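Local coordinates for intracellular sulfur oxidation protein DsrF (Allochromatium vinosum, PDB 2HY5) that is of uncertain function but could take part in the oxidation of intracellular sulfur, and assembles with DsrE and DsrH, at residues 63-66 against 67-71. Residues are numbered along the deposited sequence; the frame is centred on the assembly and turned at random.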
loop_
_atom_site.group_PDB
_atom_site.type_symbol
_atom_site.label_atom_id
_atom_site.label_comp_id
_atom_site.label_asym_id
_atom_site.label_seq_id
_atom_site.Cartn_x
_atom_site.Cartn_y
_atom_site.Cartn_z
ATOM N N LYS B 63 -5.787 5.977 18.889
ATOM C CA LYS B 63 -6.829 5.418 19.736
ATOM C C LYS B 63 -6.786 3.903 19.594
ATOM O O LYS B 63 -6.584 3.374 18.500
ATOM C CB LYS B 63 -8.207 5.924 19.315
ATOM C CG LYS B 63 -9.344 5.311 20.119
ATOM C CD LYS B 63 -10.694 5.657 19.520
ATOM C CE LYS B 63 -11.820 4.939 20.244
ATOM N NZ LYS B 63 -13.124 5.113 19.543
ATOM N N ASN B 64 -6.963 3.216 20.714
ATOM C CA ASN B 64 -6.963 1.762 20.749
ATOM C C ASN B 64 -8.377 1.317 20.371
ATOM O O ASN B 64 -9.312 1.509 21.143
ATOM C CB ASN B 64 -6.599 1.315 22.171
ATOM C CG ASN B 64 -6.494 -0.188 22.318
ATOM O OD1 ASN B 64 -5.973 -0.679 23.320
ATOM N ND2 ASN B 64 -6.994 -0.928 21.337
ATOM N N PHE B 65 -8.542 0.741 19.181
ATOM C CA PHE B 65 -9.872 0.306 18.755
ATOM C C PHE B 65 -10.167 -1.164 19.022
ATOM O O PHE B 65 -11.256 -1.650 18.709
ATOM C CB PHE B 65 -10.104 0.610 17.265
ATOM C CG PHE B 65 -9.215 -0.163 16.324
ATOM C CD1 PHE B 65 -7.956 0.318 15.975
ATOM C CD2 PHE B 65 -9.648 -1.365 15.769
ATOM C CE1 PHE B 65 -7.143 -0.389 15.077
ATOM C CE2 PHE B 65 -8.845 -2.077 14.875
ATOM C CZ PHE B 65 -7.591 -1.590 14.529
ATOM N N SER B 66 -9.211 -1.864 19.624
ATOM C CA SER B 66 -9.381 -3.283 19.915
ATOM C C SER B 66 -10.661 -3.638 20.679
ATOM O O SER B 66 -11.277 -4.667 20.408
ATOM C CB SER B 66 -8.167 -3.820 20.683
ATOM O OG SER B 66 -8.068 -3.242 21.970
ATOM N N PRO B 67 -11.083 -2.797 21.642
ATOM C CA PRO B 67 -12.306 -3.115 22.392
ATOM C C PRO B 67 -13.523 -3.383 21.504
ATOM O O PRO B 67 -14.405 -4.170 21.855
ATOM C CB PRO B 67 -12.493 -1.884 23.275
ATOM C CG PRO B 67 -11.082 -1.468 23.549
ATOM C CD PRO B 67 -10.444 -1.585 22.184
ATOM N N THR B 68 -13.564 -2.732 20.348
ATOM C CA THR B 68 -14.682 -2.910 19.433
ATOM C C THR B 68 -14.860 -4.363 18.997
ATOM O O THR B 68 -15.989 -4.834 18.853
ATOM C CB THR B 68 -14.516 -2.020 18.196
ATOM O OG1 THR B 68 -14.450 -0.650 18.610
ATOM C CG2 THR B 68 -15.699 -2.196 17.249
ATOM N N TYR B 69 -13.761 -5.083 18.791
ATOM C CA TYR B 69 -13.881 -6.487 18.390
ATOM C C TYR B 69 -14.664 -7.280 19.428
ATOM O O TYR B 69 -15.413 -8.191 19.086
ATOM C CB TYR B 69 -12.512 -7.154 18.229
ATOM C CG TYR B 69 -11.692 -6.652 17.062
ATOM C CD1 TYR B 69 -10.722 -5.673 17.241
ATOM C CD2 TYR B 69 -11.893 -7.152 15.780
ATOM C CE1 TYR B 69 -9.964 -5.202 16.169
ATOM C CE2 TYR B 69 -11.147 -6.690 14.698
ATOM C CZ TYR B 69 -10.183 -5.713 14.902
ATOM O OH TYR B 69 -9.453 -5.245 13.837
ATOM N N ARG B 70 -14.485 -6.942 20.701
ATOM C CA ARG B 70 -15.177 -7.673 21.758
ATOM C C ARG B 70 -16.674 -7.394 21.824
ATOM O O ARG B 70 -17.400 -8.057 22.568
ATOM C CB ARG B 70 -14.520 -7.389 23.113
ATOM C CG ARG B 70 -13.097 -7.936 23.207
ATOM C CD ARG B 70 -12.605 -7.998 24.645
ATOM N NE ARG B 70 -12.362 -6.676 25.215
ATOM C CZ ARG B 70 -11.359 -5.881 24.854
ATOM N NH1 ARG B 70 -10.504 -6.269 23.919
ATOM N NH2 ARG B 70 -11.210 -4.699 25.435
ATOM N N THR B 71 -17.141 -6.432 21.032
ATOM C CA THR B 71 -18.561 -6.086 21.012
ATOM C C THR B 71 -19.292 -6.724 19.833
ATOM O O THR B 71 -20.513 -6.631 19.735
ATOM C CB THR B 71 -18.768 -4.562 20.911
ATOM O OG1 THR B 71 -18.402 -4.111 19.599
ATOM C CG2 THR B 71 -17.927 -3.840 21.945
#
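Phe-65 and Tyr-69 meet rim to rim, neither ring lying over the face of the other; the centroids are 5.9 Å apart and the planes are inclined at 40°. With CG set between its backbone N and carbonyl carbon (chi1 66°), Phe-65 brings CE2 to the tyrosine rim, 3.6 Å from Tyr-69 CE1, while the tyrosine hydroxyl lies at the phenylalanine edge in the plane of that ring. The Phe-65 ring also meets Tyr-17 and Trp-23. Tyr-69 OH is hydrogen-bonded to Gln-50, so an alanine here would probably leave that glutamine without its mate and uncover the CE2 edge of Phe-65.

The backbone bonds run from residue i+3 back to i, in a helical turn within the long connection between the parallel strands 38-43 and 79-83. Thr-68 N reaches Phe-65 O at 3.0 Å, and Tyr-69 N donates to Ser-66 O. Two residues on from Ser-66, Thr-68 O is gripped twice, by Thr-71 N and by Thr-71 OG1 at 2.6 Å, the hydroxyl lying on a lone pair.

Among the apolar contacts, Thr-68 rests on Trp-23, Leu-26 and Leu-30 of helix 21-32. Separately, the Arg-70 guanidinium sets one face over Pro-67 CA.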